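Local coordinates for endoglucanase A (Clostridium longisporum, PDB 6Q1I), which hydrolyses internal beta-1,4-glucosidic linkages in barley beta-glucan, lichenan and carboxymethylcellulose, and also attacks xylan, through its family 5 glycoside hydrolase domain, at residues A[260-265]-A[297-302]; A[291-296]-A[343-348]; A[306-311]-A[351-356]. All blocks are in the same frame, centred on the assembly; numbering follows the deposited sequence.

All three contacts lie on one flank of the (beta/alpha)8 barrel and share helix 293-309. Interaction 1 sets this helix against the preceding one, 256-275, while interactions 2 and 3 set its two ends against the last helix, 343-356. The centres of interactions 1 and 3 are about 11 Å apart, those of 1 and 2 about 14 Å, and those of 2 and 3 about 17 Å. Glu301 ties the first contact to the third: its OE1 forms a salt bridge with Arg351 NE at 2.9 Å. Ala300 and Ala348 pack between interactions 1 and 2. All three lie away from Gln160 and Gln284, changed residues at the positions of the probable proton donor and nucleophile.

Interaction 1. Residues A[260-265]-A[297-302]; sequences YSLDVE and AELAEY
Leu262 and Tyr302 form the firm part of this contact, with the leucine methyl CD2 at the edge of the ring, 4.0 Å from Tyr302 CD2. The same methyl reaches Leu299 CD1, also at 4.0 Å. Leucine suits this buried place by its reach: the side chain extends into the gap, where a single methyl wedges between Leu299 and Tyr302. Nearby Tyr303, Pro238 and Trp253 continue the apolar layer. The segments run 34° from parallel with axes 11.9 Å apart at closest approach, a wide separation bridged by long side chains. They belong to helices 256-275 and 293-309, consecutive outer helices of the (beta/alpha)8 barrel joined through strand 280-285, and their similar direction follows from that repeating topology. On the less buried side the chemistry turns polar, and tyrosine fits this boundary because its ring edge can meet leucine while its hydroxyl meets an acid. With chi1 at -167° the ring swings away from its own backbone N and out across the gap, until OH donates a 2.7 Å hydrogen bond to Asp263 OD2. The hydroxyl meets the syn side of that oxygen, 22° out of the carboxylate plane. Asp263 OD1 has a weak, long ion pair with Arg310.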
ATOM      1  N   TYR A 260      10.135 -19.887  11.194  1.00 14.59           N
ATOM      2  CA  TYR A 260      11.458 -19.714  10.609  1.00 14.31           C
ATOM      3  C   TYR A 260      11.364 -19.134   9.205  1.00 13.94           C
ATOM      4  O   TYR A 260      12.116 -18.221   8.845  1.00 12.85           O
ATOM      5  CB  TYR A 260      12.181 -21.060  10.574  1.00 17.32           C
ATOM      6  CG  TYR A 260      13.507 -21.009   9.853  1.00 18.77           C
ATOM      7  CD1 TYR A 260      14.645 -20.554  10.491  1.00 20.67           C
ATOM      8  CD2 TYR A 260      13.616 -21.411   8.525  1.00 20.42           C
ATOM      9  CE1 TYR A 260      15.859 -20.505   9.831  1.00 21.34           C
ATOM     10  CE2 TYR A 260      14.828 -21.366   7.860  1.00 22.05           C
ATOM     11  CZ  TYR A 260      15.943 -20.915   8.522  1.00 22.96           C
ATOM     12  OH  TYR A 260      17.156 -20.863   7.874  1.00 26.65           O
ATOM     13  N   SER A 261      10.448 -19.660   8.399  1.00 12.86           N
ATOM     14  CA  SER A 261      10.305 -19.193   7.028  1.00 12.73           C
ATOM     15  C   SER A 261       9.959 -17.714   6.990  1.00 11.16           C
ATOM     16  O   SER A 261      10.506 -16.960   6.173  1.00 11.54           O
ATOM     17  CB  SER A 261       9.227 -20.008   6.315  1.00 15.45           C
ATOM     18  OG  SER A 261       9.612 -21.359   6.215  1.00 18.70           O
ATOM     19  N   LEU A 262       9.043 -17.280   7.858  1.00 11.09           N
ATOM     20  CA  LEU A 262       8.682 -15.869   7.865  1.00 10.35           C
ATOM     21  C   LEU A 262       9.845 -15.014   8.346  1.00 10.58           C
ATOM     22  O   LEU A 262      10.096 -13.931   7.802  1.00 10.89           O
ATOM     23  CB  LEU A 262       7.418 -15.648   8.694  1.00 11.62           C
ATOM     24  CG  LEU A 262       6.819 -14.241   8.675  1.00 12.04           C
ATOM     25  CD1 LEU A 262       6.528 -13.765   7.261  1.00 13.00           C
ATOM     26  CD2 LEU A 262       5.555 -14.205   9.512  1.00 13.44           C
ATOM     27  N   ASP A 263      10.575 -15.484   9.357  1.00 11.45           N
ATOM     28  CA  ASP A 263      11.731 -14.740   9.847  1.00 12.00           C
ATOM     29  C   ASP A 263      12.770 -14.537   8.744  1.00 11.01           C
ATOM     30  O   ASP A 263      13.311 -13.439   8.584  1.00 11.82           O
ATOM     31  CB  ASP A 263      12.362 -15.458  11.046  1.00 14.44           C
ATOM     32  CG  ASP A 263      11.527 -15.346  12.311  1.00 19.60           C
ATOM     33  OD1 ASP A 263      10.734 -14.391  12.443  1.00 21.36           O
ATOM     34  OD2 ASP A 263      11.688 -16.210  13.192  1.00 24.79           O
ATOM     35  N   VAL A 264      13.074 -15.594   7.979  1.00 11.46           N
ATOM     36  CA  VAL A 264      14.065 -15.470   6.908  1.00 12.08           C
ATOM     37  C   VAL A 264      13.580 -14.505   5.832  1.00 11.01           C
ATOM     38  O   VAL A 264      14.360 -13.715   5.284  1.00 10.84           O
ATOM     39  CB  VAL A 264      14.408 -16.861   6.341  1.00 15.24           C
ATOM     40  CG1 VAL A 264      15.216 -16.742   5.059  1.00 18.79           C
ATOM     41  CG2 VAL A 264      15.175 -17.672   7.386  1.00 17.77           C
ATOM     42  N   GLU A 265      12.289 -14.560   5.508  1.00 10.23           N
ATOM     43  CA  GLU A 265      11.726 -13.642   4.519  1.00  9.24           C
ATOM     44  C   GLU A 265      11.857 -12.191   4.982  1.00  9.25           C
ATOM     45  O   GLU A 265      12.308 -11.318   4.225  1.00  9.60           O
ATOM     46  CB  GLU A 265      10.264 -14.017   4.271  1.00 10.55           C
ATOM     47  CG  GLU A 265       9.526 -13.077   3.336  1.00 10.50           C
ATOM     48  CD  GLU A 265       8.076 -13.482   3.102  1.00 11.80           C
ATOM     49  OE1 GLU A 265       7.689 -14.607   3.490  1.00 14.40           O
ATOM     50  OE2 GLU A 265       7.315 -12.657   2.558  1.00 13.70           O
ATOM     51  N   ALA A 297      -4.973 -15.475  13.441  1.00 10.69           N
ATOM     52  CA  ALA A 297      -4.540 -14.630  14.547  1.00 10.37           C
ATOM     53  C   ALA A 297      -3.104 -14.938  14.955  1.00 10.85           C
ATOM     54  O   ALA A 297      -2.344 -14.022  15.278  1.00 11.23           O
ATOM     55  CB  ALA A 297      -5.484 -14.793  15.738  1.00 11.78           C
ATOM     56  N   GLU A 298      -2.726 -16.221  14.988  1.00 11.21           N
ATOM     57  CA  GLU A 298      -1.340 -16.573  15.281  0.52 11.68           C
ATOM     58  C   GLU A 298      -0.394 -15.929  14.275  1.00 10.54           C
ATOM     59  O   GLU A 298       0.625 -15.344  14.649  1.00 11.47           O
ATOM     60  CB  GLU A 298      -1.168 -18.092  15.276  0.52 14.01           C
ATOM     61  CG  GLU A 298      -1.677 -18.785  16.525  0.52 18.89           C
ATOM     62  CD  GLU A 298      -1.141 -20.196  16.665  0.52 22.99           C
ATOM     63  OE1 GLU A 298      -1.923 -21.100  17.023  0.52 25.86           O
ATOM     64  OE2 GLU A 298       0.065 -20.402  16.417  0.52 24.21           O
ATOM     65  N   LEU A 299      -0.717 -16.037  12.987  1.00 10.17           N
ATOM     66  CA  LEU A 299       0.119 -15.426  11.961  1.00 10.22           C
ATOM     67  C   LEU A 299       0.171 -13.913  12.122  1.00  9.44           C
ATOM     68  O   LEU A 299       1.247 -13.315  12.055  1.00  9.86           O
ATOM     69  CB  LEU A 299      -0.407 -15.801  10.575  1.00  9.72           C
ATOM     70  CG  LEU A 299       0.242 -15.067   9.403  1.00  9.64           C
ATOM     71  CD1 LEU A 299       1.741 -15.347   9.336  1.00  9.84           C
ATOM     72  CD2 LEU A 299      -0.420 -15.460   8.096  1.00 10.25           C
ATOM     73  N   ALA A 300      -0.982 -13.282  12.358  1.00  8.97           N
ATOM     74  CA  ALA A 300      -1.027 -11.830  12.500  1.00  9.95           C
ATOM     75  C   ALA A 300      -0.095 -11.353  13.608  1.00  8.77           C
ATOM     76  O   ALA A 300       0.677 -10.405  13.418  1.00 10.25           O
ATOM     77  CB  ALA A 300      -2.464 -11.383  12.784  1.00 10.52           C
ATOM     78  N   GLU A 301      -0.156 -11.986  14.778  1.00  9.22           N
ATOM     79  CA  GLU A 301       0.689 -11.540  15.880  1.00  9.94           C
ATOM     80  C   GLU A 301       2.158 -11.771  15.563  1.00 10.17           C
ATOM     81  O   GLU A 301       2.998 -10.890  15.775  1.00 10.49           O
ATOM     82  CB  GLU A 301       0.338 -12.242  17.192  1.00 10.83           C
ATOM     83  CG  GLU A 301       1.222 -11.711  18.324  1.00 12.18           C
ATOM     84  CD  GLU A 301       1.033 -12.398  19.656  1.00 14.29           C
ATOM     85  OE1 GLU A 301       0.121 -13.235  19.788  1.00 16.85           O
ATOM     86  OE2 GLU A 301       1.810 -12.080  20.579  1.00 15.39           O
ATOM     87  N   TYR A 302       2.491 -12.958  15.060  1.00 10.04           N
ATOM     88  CA  TYR A 302       3.893 -13.267  14.816  1.00 10.55           C
ATOM     89  C   TYR A 302       4.464 -12.353  13.745  1.00  9.91           C
ATOM     90  O   TYR A 302       5.583 -11.842  13.879  1.00 10.28           O
ATOM     91  CB  TYR A 302       4.056 -14.730  14.409  1.00 11.35           C
ATOM     92  CG  TYR A 302       5.502 -15.153  14.468  1.00 11.76           C
ATOM     93  CD1 TYR A 302       6.028 -15.694  15.635  1.00 13.90           C
ATOM     94  CD2 TYR A 302       6.358 -14.969  13.389  1.00 12.48           C
ATOM     95  CE1 TYR A 302       7.344 -16.057  15.716  1.00 15.17           C
ATOM     96  CE2 TYR A 302       7.686 -15.340  13.467  1.00 14.41           C
ATOM     97  CZ  TYR A 302       8.167 -15.875  14.639  1.00 15.68           C
ATOM     98  OH  TYR A 302       9.482 -16.252  14.757  1.00 18.53           O
TER

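Interaction 2. Residues A[291-296]-A[343-348]; sequences NNTSSR and SDIKDA
Ile345 points its terminal methyl at the flat head of Arg296. CD1 stands over the centre of one guanidinium face, with 3.3 Å between CD1 and Arg296 CZ, so the methyl meets the pi surface and leaves the N-H groups pointing outward in their own plane. The arginine can offer that face because its chain runs back toward the N-terminal end of helix 293-309 and then bends at chi3 (69°), which swings the head to the isoleucine; Arg296 CB also touches CD1, at 3.7 Å. Isoleucine suits the position: CG1 takes the side opposite the carbonyl carbon (chi1 -60°) and the longer branch continues extended, which carries CD1 across to the arginine.

Thr293, one turn earlier, presents its methyl rather than its hydroxyl. CG2 sits 4.1 Å from Ile345 CG1 and equally 4.1 Å from Asp344 CB, and its side chain lies roughly at right angles to that of the aspartate. Threonine gives a small methyl here near the start of helix 293-309. Farther out, a water donates to Asp344 OD2 at 3.1 Å and lies at a weak 3.5 Å from Ser294 OG, forming a loose polar bridge at the rim.

The contact joins the beginnings of helices 293-309 and 343-356, the last two outer helices of the barrel. Behind it Trp316 of strand 314-318 touches both Arg296 and Ile345, and Phe342 makes a cation-pi contact with the arginine.

No direct hydrogen bond links the two segments, so their direct touch is one of shape and dispersion. The buried guanidinium finds a polar partner outside the contact, its NH2 donating to Ser287 O. A methyl can thus lie on its face while N-H groups bond to other partners, consistent with a charged group tolerated in a buried place.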
ATOM      1  N   ASN A 291     -12.266 -19.794   7.450  1.00 12.63           N
ATOM      2  CA  ASN A 291     -12.891 -20.331   8.660  1.00 13.88           C
ATOM      3  C   ASN A 291     -11.818 -20.863   9.607  1.00 14.05           C
ATOM      4  O   ASN A 291     -11.947 -21.938  10.205  1.00 16.38           O
ATOM      5  CB  ASN A 291     -13.950 -21.391   8.332  1.00 15.52           C
ATOM      6  CG  ASN A 291     -14.956 -21.577   9.452  1.00 20.41           C
ATOM      7  OD1 ASN A 291     -15.182 -20.674  10.253  1.00 23.06           O
ATOM      8  ND2 ASN A 291     -15.570 -22.751   9.511  1.00 21.11           N
ATOM      9  N   ASN A 292     -10.746 -20.081   9.743  1.00 13.44           N
ATOM     10  CA  ASN A 292      -9.517 -20.510  10.401  1.00 12.15           C
ATOM     11  C   ASN A 292      -8.939 -19.377  11.240  1.00 12.47           C
ATOM     12  O   ASN A 292      -7.743 -19.090  11.204  1.00 12.96           O
ATOM     13  CB  ASN A 292      -8.490 -20.985   9.375  1.00 12.14           C
ATOM     14  CG  ASN A 292      -8.124 -19.913   8.358  1.00 11.49           C
ATOM     15  OD1 ASN A 292      -8.907 -19.009   8.063  1.00 11.10           O
ATOM     16  ND2 ASN A 292      -6.932 -20.037   7.792  1.00 12.49           N
ATOM     17  N   THR A 293      -9.797 -18.751  12.044  1.00 13.01           N
ATOM     18  CA  THR A 293      -9.421 -17.540  12.765  1.00 13.55           C
ATOM     19  C   THR A 293      -8.249 -17.767  13.715  1.00 13.13           C
ATOM     20  O   THR A 293      -7.405 -16.877  13.880  1.00 12.84           O
ATOM     21  CB  THR A 293     -10.648 -17.000  13.508  1.00 13.82           C
ATOM     22  OG1 THR A 293     -11.689 -16.732  12.559  1.00 15.52           O
ATOM     23  CG2 THR A 293     -10.318 -15.715  14.267  1.00 14.49           C
ATOM     24  N   SER A 294      -8.177 -18.930  14.368  1.00 12.67           N
ATOM     25  CA  SER A 294      -7.086 -19.178  15.310  0.71 12.42           C
ATOM     26  C   SER A 294      -5.731 -19.082  14.617  1.00 12.22           C
ATOM     27  O   SER A 294      -4.796 -18.447  15.126  1.00 13.27           O
ATOM     28  CB  SER A 294      -7.236 -20.557  15.963  0.71 13.53           C
ATOM     29  OG  SER A 294      -8.436 -20.671  16.699  0.71 15.07           O
ATOM     30  N   SER A 295      -5.605 -19.720  13.450  1.00 12.24           N
ATOM     31  CA  SER A 295      -4.349 -19.676  12.710  1.00 11.81           C
ATOM     32  C   SER A 295      -4.085 -18.287  12.148  1.00 10.91           C
ATOM     33  O   SER A 295      -2.938 -17.820  12.148  1.00 10.89           O
ATOM     34  CB  SER A 295      -4.365 -20.692  11.569  1.00 13.82           C
ATOM     35  OG  SER A 295      -4.178 -22.006  12.055  1.00 17.42           O
ATOM     36  N   ARG A 296      -5.126 -17.614  11.648  1.00 10.46           N
ATOM     37  CA  ARG A 296      -4.940 -16.261  11.132  1.00  9.97           C
ATOM     38  C   ARG A 296      -4.451 -15.321  12.226  1.00 10.30           C
ATOM     39  O   ARG A 296      -3.600 -14.458  11.982  1.00 10.26           O
ATOM     40  CB  ARG A 296      -6.246 -15.741  10.533  1.00 10.98           C
ATOM     41  CG  ARG A 296      -6.719 -16.491   9.305  1.00 10.30           C
ATOM     42  CD  ARG A 296      -8.070 -15.984   8.860  1.00 10.87           C
ATOM     43  NE  ARG A 296      -8.000 -14.628   8.324  1.00 10.45           N
ATOM     44  CZ  ARG A 296      -9.041 -13.809   8.225  1.00 10.03           C
ATOM     45  NH1 ARG A 296     -10.240 -14.202   8.634  1.00 10.93           N
ATOM     46  NH2 ARG A 296      -8.888 -12.599   7.705  1.00 11.02           N
ATOM     47  N   SER A 343     -12.531  -9.859  15.747  1.00 14.91           N
ATOM     48  CA  SER A 343     -11.847  -9.129  16.808  0.60 14.60           C
ATOM     49  C   SER A 343     -10.565  -9.833  17.235  1.00 13.82           C
ATOM     50  O   SER A 343      -9.610  -9.165  17.636  1.00 13.92           O
ATOM     51  CB  SER A 343     -12.782  -8.911  18.000  0.60 17.27           C
ATOM     52  OG  SER A 343     -13.193 -10.142  18.553  0.60 17.81           O
ATOM     53  N   ASP A 344     -10.520 -11.174  17.155  1.00 13.58           N
ATOM     54  CA  ASP A 344      -9.315 -11.887  17.574  1.00 13.77           C
ATOM     55  C   ASP A 344      -8.127 -11.558  16.675  1.00 12.66           C
ATOM     56  O   ASP A 344      -6.980 -11.546  17.140  1.00 12.96           O
ATOM     57  CB  ASP A 344      -9.539 -13.406  17.577  1.00 16.55           C
ATOM     58  CG  ASP A 344     -10.447 -13.889  18.707  1.00 22.49           C
ATOM     59  OD1 ASP A 344     -10.659 -13.160  19.696  1.00 23.66           O
ATOM     60  OD2 ASP A 344     -10.933 -15.033  18.594  1.00 26.57           O
ATOM     61  N   ILE A 345      -8.370 -11.320  15.387  1.00 12.08           N
ATOM     62  CA  ILE A 345      -7.275 -10.976  14.480  1.00 10.97           C
ATOM     63  C   ILE A 345      -6.814  -9.543  14.723  1.00 10.99           C
ATOM     64  O   ILE A 345      -5.613  -9.266  14.802  1.00 11.35           O
ATOM     65  CB  ILE A 345      -7.656 -11.229  13.009  1.00 11.40           C
ATOM     66  CG1 ILE A 345      -8.000 -12.703  12.794  1.00 12.41           C
ATOM     67  CG2 ILE A 345      -6.516 -10.786  12.076  1.00 11.34           C
ATOM     68  CD1 ILE A 345      -8.581 -13.012  11.422  1.00 12.60           C
ATOM     69  N   LYS A 346      -7.762  -8.611  14.855  1.00 11.30           N
ATOM     70  CA  LYS A 346      -7.407  -7.246  15.239  1.00 11.27           C
ATOM     71  C   LYS A 346      -6.595  -7.240  16.531  1.00 11.12           C
ATOM     72  O   LYS A 346      -5.561  -6.572  16.629  1.00 11.68           O
ATOM     73  CB  LYS A 346      -8.676  -6.400  15.365  1.00 12.90           C
ATOM     74  CG  LYS A 346      -8.468  -4.984  15.875  1.00 14.46           C
ATOM     75  CD  LYS A 346      -8.549  -4.864  17.406  1.00 16.60           C
ATOM     76  CE  LYS A 346      -9.946  -5.171  17.927  1.00 19.62           C
ATOM     77  NZ  LYS A 346     -10.066  -4.941  19.393  1.00 22.01           N
ATOM     78  N   ASP A 347      -7.053  -7.986  17.538  1.00 11.93           N
ATOM     79  CA  ASP A 347      -6.348  -8.019  18.815  1.00 11.76           C
ATOM     80  C   ASP A 347      -4.934  -8.554  18.642  1.00 10.77           C
ATOM     81  O   ASP A 347      -4.000  -8.063  19.281  1.00 11.82           O
ATOM     82  CB  ASP A 347      -7.110  -8.878  19.830  1.00 14.07           C
ATOM     83  CG  ASP A 347      -8.341  -8.190  20.384  1.00 16.59           C
ATOM     84  OD1 ASP A 347      -8.485  -6.955  20.216  1.00 18.43           O
ATOM     85  OD2 ASP A 347      -9.169  -8.905  20.993  1.00 19.57           O
ATOM     86  N   ALA A 348      -4.761  -9.561  17.778  1.00 10.86           N
ATOM     87  CA  ALA A 348      -3.440 -10.141  17.545  1.00 11.12           C
ATOM     88  C   ALA A 348      -2.496  -9.153  16.866  1.00 10.82           C
ATOM     89  O   ALA A 348      -1.303  -9.100  17.192  1.00 11.06           O
ATOM     90  CB  ALA A 348      -3.580 -11.413  16.710  1.00 11.76           C
TER
HETATM   91  O   HOH W   1      -9.340 -17.408  17.399  1.00 38.37           O

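Interaction 3. Residues A[306-311]-A[351-356]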
ATOM      1  N   ALA A 306       7.541  -9.838  14.402  1.00  9.50           N
ATOM      2  CA  ALA A 306       8.784 -10.066  13.676  1.00 10.47           C
ATOM      3  C   ALA A 306       9.151  -8.863  12.818  1.00  9.77           C
ATOM      4  O   ALA A 306      10.322  -8.473  12.736  1.00 10.69           O
ATOM      5  CB  ALA A 306       8.645 -11.312  12.803  1.00 10.41           C
ATOM      6  N   ALA A 307       8.164  -8.251  12.175  1.00  9.63           N
ATOM      7  CA  ALA A 307       8.446  -7.082  11.358  1.00  9.21           C
ATOM      8  C   ALA A 307       8.863  -5.902  12.223  1.00  9.10           C
ATOM      9  O   ALA A 307       9.842  -5.210  11.917  1.00  9.19           O
ATOM     10  CB  ALA A 307       7.216  -6.734  10.540  1.00 10.00           C
ATOM     11  N   GLN A 308       8.134  -5.654  13.311  1.00  9.31           N
ATOM     12  CA  GLN A 308       8.449  -4.509  14.158  1.00  9.51           C
ATOM     13  C   GLN A 308       9.788  -4.669  14.872  1.00  9.87           C
ATOM     14  O   GLN A 308      10.501  -3.676  15.066  1.00 10.47           O
ATOM     15  CB  GLN A 308       7.287  -4.253  15.114  1.00 10.63           C
ATOM     16  CG  GLN A 308       6.102  -3.594  14.417  1.00 10.66           C
ATOM     17  CD  GLN A 308       6.420  -2.166  14.059  1.00 10.13           C
ATOM     18  OE1 GLN A 308       6.377  -1.286  14.915  1.00 10.88           O
ATOM     19  NE2 GLN A 308       6.801  -1.933  12.806  1.00 11.87           N
ATOM     20  N   LYS A 309      10.165  -5.891  15.265  1.00 10.84           N
ATOM     21  CA  LYS A 309      11.494  -6.127  15.831  0.74 12.01           C
ATOM     22  C   LYS A 309      12.593  -5.726  14.860  1.00 11.21           C
ATOM     23  O   LYS A 309      13.706  -5.394  15.278  1.00 13.46           O
ATOM     24  CB  LYS A 309      11.666  -7.609  16.176  0.74 13.94           C
ATOM     25  CG  LYS A 309      11.019  -8.037  17.481  0.74 15.54           C
ATOM     26  CD  LYS A 309      11.258  -9.521  17.769  0.74 18.58           C
ATOM     27  CE  LYS A 309      10.721  -9.930  19.135  0.74 22.16           C
ATOM     28  NZ  LYS A 309      10.739 -11.407  19.335  0.74 24.19           N
ATOM     29  N   ARG A 310      12.302  -5.781  13.563  1.00 10.23           N
ATOM     30  CA  ARG A 310      13.232  -5.425  12.504  1.00 10.22           C
ATOM     31  C   ARG A 310      13.063  -3.988  12.026  1.00 11.02           C
ATOM     32  O   ARG A 310      13.758  -3.577  11.090  1.00 12.43           O
ATOM     33  CB  ARG A 310      13.053  -6.395  11.329  1.00 11.02           C
ATOM     34  CG  ARG A 310      13.517  -7.811  11.648  1.00 11.32           C
ATOM     35  CD  ARG A 310      12.946  -8.844  10.680  1.00 12.32           C
ATOM     36  NE  ARG A 310      13.532 -10.158  10.897  1.00 13.14           N
ATOM     37  CZ  ARG A 310      13.167 -11.006  11.857  1.00 13.24           C
ATOM     38  NH1 ARG A 310      12.192 -10.699  12.707  1.00 14.27           N
ATOM     39  NH2 ARG A 310      13.789 -12.171  11.971  1.00 15.92           N
ATOM     40  N   GLY A 311      12.155  -3.222  12.632  1.00  9.80           N
ATOM     41  CA  GLY A 311      11.915  -1.853  12.207  1.00  9.86           C
ATOM     42  C   GLY A 311      11.136  -1.727  10.919  1.00  8.84           C
ATOM     43  O   GLY A 311      11.276  -0.711  10.226  1.00 11.64           O
ATOM     44  N   ARG A 351      -1.515  -6.642  19.541  1.00 11.07           N
ATOM     45  CA  ARG A 351      -0.644  -7.329  20.491  1.00 11.89           C
ATOM     46  C   ARG A 351       0.761  -7.500  19.919  1.00 12.22           C
ATOM     47  O   ARG A 351       1.754  -7.319  20.635  1.00 12.80           O
ATOM     48  CB  ARG A 351      -1.261  -8.680  20.865  1.00 13.95           C
ATOM     49  CG  ARG A 351      -0.455  -9.488  21.851  1.00 14.67           C
ATOM     50  CD  ARG A 351      -1.252 -10.666  22.387  1.00 14.88           C
ATOM     51  NE  ARG A 351      -1.677 -11.621  21.363  1.00 17.06           N
ATOM     52  CZ  ARG A 351      -2.938 -11.834  20.986  1.00 17.97           C
ATOM     53  NH1 ARG A 351      -3.953 -11.173  21.527  1.00 20.14           N
ATOM     54  NH2 ARG A 351      -3.185 -12.743  20.064  1.00 20.58           N
ATOM     55  N   GLY A 352       0.870  -7.825  18.627  1.00 11.84           N
ATOM     56  CA  GLY A 352       2.187  -7.962  18.025  1.00 11.53           C
ATOM     57  C   GLY A 352       2.961  -6.657  18.030  1.00 12.13           C
ATOM     58  O   GLY A 352       4.171  -6.641  18.267  1.00 12.81           O
ATOM     59  N   TYR A 353       2.266  -5.541  17.789  1.00 10.85           N
ATOM     60  CA  TYR A 353       2.898  -4.231  17.888  1.00 11.01           C
ATOM     61  C   TYR A 353       3.357  -3.951  19.318  1.00 11.76           C
ATOM     62  O   TYR A 353       4.501  -3.539  19.550  1.00 11.98           O
ATOM     63  CB  TYR A 353       1.927  -3.146  17.394  1.00 11.71           C
ATOM     64  CG  TYR A 353       2.431  -1.761  17.696  1.00 11.61           C
ATOM     65  CD1 TYR A 353       3.452  -1.192  16.947  1.00 11.01           C
ATOM     66  CD2 TYR A 353       1.933  -1.045  18.767  1.00 12.97           C
ATOM     67  CE1 TYR A 353       3.950   0.060  17.246  1.00 10.87           C
ATOM     68  CE2 TYR A 353       2.420   0.210  19.077  1.00 13.50           C
ATOM     69  CZ  TYR A 353       3.436   0.754  18.316  1.00 12.52           C
ATOM     70  OH  TYR A 353       3.942   1.996  18.624  1.00 14.72           O
ATOM     71  N   LYS A 354       2.482  -4.197  20.295  1.00 12.18           N
ATOM     72  CA  LYS A 354       2.807  -3.928  21.692  1.00 13.78           C
ATOM     73  C   LYS A 354       3.867  -4.872  22.247  1.00 14.60           C
ATOM     74  O   LYS A 354       4.503  -4.550  23.256  1.00 15.85           O
ATOM     75  CB  LYS A 354       1.531  -4.004  22.529  1.00 15.57           C
ATOM     76  CG  LYS A 354       0.562  -2.857  22.278  1.00 18.52           C
ATOM     77  CD  LYS A 354       1.177  -1.489  22.557  1.00 22.60           C
ATOM     78  CE  LYS A 354       1.704  -1.353  23.981  1.00 26.96           C
ATOM     79  NZ  LYS A 354       2.408  -0.054  24.168  1.00 30.03           N
ATOM     80  N   ASN A 355       4.067  -6.033  21.626  1.00 13.10           N
ATOM     81  CA  ASN A 355       5.166  -6.898  22.034  1.00 13.30           C
ATOM     82  C   ASN A 355       6.499  -6.185  21.888  1.00 14.39           C
ATOM     83  O   ASN A 355       7.446  -6.469  22.630  1.00 17.36           O
ATOM     84  CB  ASN A 355       5.206  -8.157  21.163  1.00 14.41           C
ATOM     85  CG  ASN A 355       4.120  -9.158  21.504  1.00 13.74           C
ATOM     86  OD1 ASN A 355       3.564  -9.151  22.603  1.00 15.36           O
ATOM     87  ND2 ASN A 355       3.839 -10.055  20.563  1.00 14.27           N
ATOM     88  N   VAL A 356       6.593  -5.270  20.929  1.00 12.89           N
ATOM     89  CA  VAL A 356       7.833  -4.580  20.612  1.00 12.95           C
ATOM     90  C   VAL A 356       7.852  -3.170  21.181  1.00 13.73           C
ATOM     91  O   VAL A 356       8.892  -2.699  21.648  1.00 16.24           O
ATOM     92  CB  VAL A 356       8.024  -4.563  19.078  1.00 12.41           C
ATOM     93  CG1 VAL A 356       9.300  -3.827  18.713  1.00 13.26           C
ATOM     94  CG2 VAL A 356       8.036  -5.997  18.530  1.00 13.16           C
TER
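The two methyls of Val356 close over Gln308 and Lys309 in the apolar share of the contact. CG2 lies 3.9 Å from Gln308 CB and 3.8 Å from Lys309 CG, and CG1 lies against the carbonyl Gln308 O. A branched valine suits the spot because its methyls spread over two successive residues, while the lysine uses only the base of its long chain.

A weaker polar-aromatic approach accompanies this packing. The Gln308 chain bends at chi2 (-71°) and brings OE1 to the edge of the Tyr353 ring, 3.6 Å from Tyr353 CD1, with amide and ring planes 30° apart. The carbonyl oxygen thus faces the slightly positive rim of C-H groups, while NE2 makes a weak hydrogen bond to Ile312 O.

No hydrogen bond crosses between the two segments. Locally, Arg310 NH1 donates to Ala306 O at 2.9 Å, and Arg310 NE forms a salt bridge with Asp267 of helix 256-275. Gly311 has a positive phi, which favours glycine, and two bonds close back into the last turn, one from Gly311 N to Gln308 O at 3.0 Å. This Schellman motif ends helix 293-309 and leads toward strand 314-318, the eighth of the (beta/alpha)8 barrel.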